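Local coordinates for putative dehydrogenase (Pseudomonas fluorescens, PDB 6UUG), which oxidises methanesulfinate as MsuC, the monooxygenase component of a two-component flavin-dependent system in bacterial sulfur assimilation, at residues D207-I211 and G212-T216; A63-S67 and G68-L72. All blocks are in the same frame, centred on the assembly; numbering follows the deposited sequence.

Contact 1. Residues D207-I211 and G212-T216; sequences DWNNI and GQRQT
W208 and R214 hold this doubled-back loop together by donating to backbone carbonyls on the other limb. W208 suits its place because an indole offers a single N-H from a broad nonpolar plate: NE1 reaches Q213 O at 2.8 Å, nearly straight (164°). The oxygen lies in the ring plane, but the donor stands above the carbonyl plane. Q213 O has a second donor, T216 OG1, at 2.9 Å, and the same hydroxyl also bonds S218. The two grips lock the type I turn from Q213 to T216, whose own backbone bond is weak. Q213 suits the turn because its amide reaches S100 and H104 of helix 100-119.

R214, long and rich in N-H groups, can serve both this loop and helix 32-53. A bend at chi3 (43°) carries R214 NH1 to N210 O at 2.9 Å, in the guanidinium plane. NE and NH2 bond the carbonyls of D51 and E52. N209 OD1 lies near that plane on the other side of NH1, toward NH2, 3.6 Å from R214 NH1 without a direct bond; a water donates to OD1 and accepts weakly from NH1.

N210, a short amide with both acceptor and donor, forms an Asx turn: G212 N meets N210 OD1 at 3.1 Å, on a lone pair and almost linear (176°), while ND2 bonds T370 of the second subunit. N210 CB lies 3.3 Å above the plane of the W208 ring, toward the rim.

Between strands 202-204 and 221-228, the loop lies against helices 100-119 and 378-386, with R214 at the end of helix 32-53.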
loop_
_atom_site.group_PDB
_atom_site.type_symbol
_atom_site.label_atom_id
_atom_site.label_comp_id
_atom_site.label_asym_id
_atom_site.label_seq_id
_atom_site.Cartn_x
_atom_site.Cartn_y
_atom_site.Cartn_z
ATOM N N ASP A 207 -9.020 -19.507 -31.908
ATOM C CA ASP A 207 -7.627 -19.094 -31.815
ATOM C C ASP A 207 -7.300 -18.468 -30.464
ATOM O O ASP A 207 -6.231 -17.864 -30.315
ATOM C CB ASP A 207 -7.301 -18.107 -32.936
ATOM C CG ASP A 207 -8.299 -16.967 -33.007
ATOM O OD1 ASP A 207 -9.498 -17.216 -32.752
ATOM O OD2 ASP A 207 -7.890 -15.826 -33.308
ATOM N N TRP A 208 -8.199 -18.589 -29.490
ATOM C CA TRP A 208 -7.997 -17.991 -28.177
ATOM C C TRP A 208 -6.695 -18.481 -27.554
ATOM O O TRP A 208 -6.516 -19.681 -27.323
ATOM C CB TRP A 208 -9.184 -18.322 -27.277
ATOM C CG TRP A 208 -9.056 -17.789 -25.886
ATOM C CD1 TRP A 208 -9.023 -18.517 -24.726
ATOM C CD2 TRP A 208 -8.944 -16.410 -25.500
ATOM N NE1 TRP A 208 -8.899 -17.673 -23.642
ATOM C CE2 TRP A 208 -8.850 -16.377 -24.090
ATOM C CE3 TRP A 208 -8.910 -15.202 -26.206
ATOM C CZ2 TRP A 208 -8.736 -15.181 -23.376
ATOM C CZ3 TRP A 208 -8.794 -14.015 -25.495
ATOM C CH2 TRP A 208 -8.704 -14.015 -24.094
ATOM N N ASN A 209 -5.789 -17.541 -27.281
ATOM C CA ASN A 209 -4.461 -17.871 -26.764
ATOM C C ASN A 209 -4.052 -16.739 -25.822
ATOM O O ASN A 209 -3.554 -15.701 -26.271
ATOM C CB ASN A 209 -3.466 -18.051 -27.906
ATOM C CG ASN A 209 -2.241 -18.848 -27.499
ATOM O OD1 ASN A 209 -2.287 -19.663 -26.572
ATOM N ND2 ASN A 209 -1.133 -18.619 -28.196
ATOM N N ASN A 210 -4.262 -16.948 -24.525
ATOM C CA ASN A 210 -4.093 -15.898 -23.530
ATOM C C ASN A 210 -3.346 -16.470 -22.330
ATOM O O ASN A 210 -3.283 -17.689 -22.152
ATOM C CB ASN A 210 -5.460 -15.338 -23.131
ATOM C CG ASN A 210 -5.368 -14.006 -22.440
ATOM O OD1 ASN A 210 -4.980 -13.934 -21.276
ATOM N ND2 ASN A 210 -5.749 -12.936 -23.143
ATOM N N ILE A 211 -2.754 -15.588 -21.511
ATOM C CA ILE A 211 -1.989 -16.087 -20.365
ATOM C C ILE A 211 -2.915 -16.600 -19.269
ATOM O O ILE A 211 -2.509 -17.439 -18.452
ATOM C CB ILE A 211 -1.021 -15.022 -19.811
ATOM C CG1 ILE A 211 -1.797 -13.802 -19.302
ATOM C CG2 ILE A 211 0.036 -14.666 -20.863
ATOM C CD1 ILE A 211 -1.152 -13.100 -18.116
ATOM N N GLY A 212 -4.161 -16.107 -19.220
ATOM C CA GLY A 212 -5.145 -16.598 -18.281
ATOM C C GLY A 212 -6.455 -16.891 -18.995
ATOM O O GLY A 212 -6.616 -16.601 -20.185
ATOM N N GLN A 213 -7.401 -17.463 -18.239
ATOM C CA GLN A 213 -8.709 -17.839 -18.786
ATOM C C GLN A 213 -8.561 -18.710 -20.030
ATOM O O GLN A 213 -9.251 -18.515 -21.036
ATOM C CB GLN A 213 -9.549 -16.599 -19.102
ATOM C CG GLN A 213 -9.915 -15.773 -17.886
ATOM C CD GLN A 213 -10.641 -16.581 -16.824
ATOM O OE1 GLN A 213 -10.013 -17.203 -15.969
ATOM N NE2 GLN A 213 -11.974 -16.576 -16.876
ATOM N N ARG A 214 -7.661 -19.691 -19.958
ATOM C CA ARG A 214 -7.173 -20.364 -21.158
ATOM C C ARG A 214 -8.146 -21.389 -21.731
ATOM O O ARG A 214 -7.824 -22.011 -22.750
ATOM C CB ARG A 214 -5.825 -21.028 -20.867
ATOM C CG ARG A 214 -4.721 -20.002 -20.608
ATOM C CD ARG A 214 -3.351 -20.628 -20.351
ATOM N NE ARG A 214 -3.039 -21.727 -21.263
ATOM C CZ ARG A 214 -2.670 -21.584 -22.537
ATOM N NH1 ARG A 214 -2.574 -20.377 -23.084
ATOM N NH2 ARG A 214 -2.405 -22.660 -23.273
ATOM N N GLN A 215 -9.322 -21.579 -21.125
ATOM C CA GLN A 215 -10.297 -22.530 -21.653
ATOM C C GLN A 215 -11.675 -21.892 -21.812
ATOM O O GLN A 215 -12.692 -22.588 -21.764
ATOM C CB GLN A 215 -10.375 -23.781 -20.775
ATOM C CG GLN A 215 -9.109 -24.652 -20.838
ATOM C CD GLN A 215 -9.324 -26.065 -20.310
ATOM O OE1 GLN A 215 -9.790 -26.261 -19.182
ATOM N NE2 GLN A 215 -8.996 -27.063 -21.135
ATOM N N THR A 216 -11.724 -20.576 -22.033
ATOM C CA THR A 216 -12.974 -19.866 -22.296
ATOM C C THR A 216 -13.276 -19.694 -23.784
ATOM O O THR A 216 -14.321 -19.127 -24.121
ATOM C CB THR A 216 -12.959 -18.486 -21.623
ATOM O OG1 THR A 216 -11.847 -17.717 -22.116
ATOM C CG2 THR A 216 -12.846 -18.634 -20.113
HETATM O O HOH W 1 -0.119 -20.917 -25.164
#

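Contact 2. Residues A63-S67 and G68-L72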
loop_
_atom_site.group_PDB
_atom_site.type_symbol
_atom_site.label_atom_id
_atom_site.label_comp_id
_atom_site.label_asym_id
_atom_site.label_seq_id
_atom_site.Cartn_x
_atom_site.Cartn_y
_atom_site.Cartn_z
ATOM N N ALA A 63 -20.065 -32.466 -18.777
ATOM C CA ALA A 63 -20.446 -32.705 -17.389
ATOM C C ALA A 63 -21.427 -31.647 -16.893
ATOM O O ALA A 63 -22.329 -31.952 -16.108
ATOM C CB ALA A 63 -19.203 -32.747 -16.502
ATOM N N LEU A 64 -21.256 -30.397 -17.330
ATOM C CA LEU A 64 -22.247 -29.363 -17.034
ATOM C C LEU A 64 -23.584 -29.668 -17.701
ATOM O O LEU A 64 -24.643 -29.515 -17.078
ATOM C CB LEU A 64 -21.725 -27.990 -17.475
ATOM C CG LEU A 64 -20.577 -27.419 -16.636
ATOM C CD1 LEU A 64 -20.075 -26.115 -17.262
ATOM C CD2 LEU A 64 -21.032 -27.173 -15.221
ATOM N N ARG A 65 -23.559 -30.102 -18.964
ATOM C CA ARG A 65 -24.796 -30.484 -19.646
ATOM C C ARG A 65 -25.567 -31.536 -18.857
ATOM O O ARG A 65 -26.772 -31.395 -18.617
ATOM C CB ARG A 65 -24.486 -30.999 -21.051
ATOM C CG ARG A 65 -24.131 -29.921 -22.045
ATOM C CD ARG A 65 -23.808 -30.504 -23.406
ATOM N NE ARG A 65 -23.660 -29.427 -24.375
ATOM C CZ ARG A 65 -22.502 -28.871 -24.718
ATOM N NH1 ARG A 65 -21.359 -29.315 -24.207
ATOM N NH2 ARG A 65 -22.487 -27.875 -25.595
ATOM N N ASP A 66 -24.874 -32.585 -18.408
ATOM C CA ASP A 66 -25.528 -33.677 -17.697
ATOM C C ASP A 66 -25.969 -33.293 -16.289
ATOM O O ASP A 66 -26.867 -33.937 -15.742
ATOM C CB ASP A 66 -24.590 -34.883 -17.652
ATOM C CG ASP A 66 -24.291 -35.436 -19.038
ATOM O OD1 ASP A 66 -25.069 -35.142 -19.975
ATOM O OD2 ASP A 66 -23.284 -36.158 -19.188
ATOM N N SER A 67 -25.376 -32.249 -15.698
ATOM C CA SER A 67 -25.662 -31.887 -14.309
ATOM C C SER A 67 -27.037 -31.265 -14.116
ATOM O O SER A 67 -27.543 -31.250 -12.987
ATOM C CB SER A 67 -24.614 -30.895 -13.801
ATOM O OG SER A 67 -24.781 -29.636 -14.449
ATOM N N GLY A 68 -27.634 -30.726 -15.173
ATOM C CA GLY A 68 -28.825 -29.920 -15.055
ATOM C C GLY A 68 -28.582 -28.445 -14.810
ATOM O O GLY A 68 -29.517 -27.647 -14.953
ATOM N N LEU A 69 -27.357 -28.054 -14.458
ATOM C CA LEU A 69 -27.131 -26.679 -14.019
ATOM C C LEU A 69 -27.194 -25.664 -15.159
ATOM O O LEU A 69 -27.212 -24.459 -14.881
ATOM C CB LEU A 69 -25.788 -26.570 -13.285
ATOM C CG LEU A 69 -25.640 -27.391 -11.994
ATOM C CD1 LEU A 69 -24.191 -27.375 -11.471
ATOM C CD2 LEU A 69 -26.593 -26.921 -10.903
ATOM N N LEU A 70 -27.229 -26.092 -16.423
ATOM C CA LEU A 70 -27.452 -25.102 -17.478
ATOM C C LEU A 70 -28.857 -24.515 -17.431
ATOM O O LEU A 70 -29.109 -23.486 -18.067
ATOM C CB LEU A 70 -27.179 -25.698 -18.856
ATOM C CG LEU A 70 -25.736 -26.105 -19.154
ATOM C CD1 LEU A 70 -25.609 -26.580 -20.598
ATOM C CD2 LEU A 70 -24.743 -24.955 -18.879
ATOM N N ALA A 71 -29.767 -25.122 -16.674
ATOM C CA ALA A 71 -31.109 -24.592 -16.483
ATOM C C ALA A 71 -31.272 -23.931 -15.116
ATOM O O ALA A 71 -32.399 -23.682 -14.682
ATOM C CB ALA A 71 -32.150 -25.706 -16.664
ATOM N N LEU A 72 -30.159 -23.633 -14.439
ATOM C CA LEU A 72 -30.232 -23.140 -13.064
ATOM C C LEU A 72 -31.030 -21.843 -12.972
ATOM O O LEU A 72 -31.841 -21.665 -12.051
ATOM C CB LEU A 72 -28.814 -22.942 -12.516
ATOM C CG LEU A 72 -28.670 -22.481 -11.064
ATOM C CD1 LEU A 72 -29.381 -23.468 -10.146
ATOM C CD2 LEU A 72 -27.179 -22.388 -10.680
HETATM O O HOH W 2 -27.440 -28.671 -17.707
#
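R65 meets L70 through its aliphatic stem, not through its flat guanidinium: R65 CG touches L70 CD1 at 3.9 Å, the two side chains crossing at a slant. The chain runs on extended, so the guanidinium is held beyond the turn, where NH1 forms salt bridges with D62 and D173 and NH2 a hydrogen bond with Q175. Arginine thus serves both surfaces, with methylenes for the leucine and charge for the acids.

S67 lies where helix 58-67 gives way to the turn. S67 OG, set between backbone N and carbonyl carbon (chi1 70°), donates to L64 O at 2.6 Å and accepts from L69 N at 3.0 Å. The second bond makes an ST turn, nearly straight at 167°. Replacing S67 by an alanine would remove both bonds, and is likely to leave L69 N without this acceptor and the turn freer to shift. G68, the first residue to leave helical angles, has positive phi; a side chain there would clash with S67 O. This is glycine termination of the helix, in the helical N-terminal part of the acyl-CoA dehydrogenase-like fold. L69 and L70 then form a short 3-10 segment, and a water accepts from L70 N at 2.9 Å. L69 and L64 both press on F95 of helix 85-96.

Contact 2 comes first along the chain and closes well before contact 1 opens. Their centres lie 23 Å apart and their nearest atoms about 9 Å, so they do not touch. Two helices connect them. Helix 100-119 meets contact 1 through S101 and H104, and contact 2 through F106, H109 and H110. One end of helix 32-53 receives R214 of contact 1, while L39, further back along the helix, packs on L64 and S67 of contact 2. Both are local turns, one in a loop between strands and one at the end of a helix. The surroundings differ: the second subunit reaches contact 1, whereas no other chain of the assembly touches contact 2.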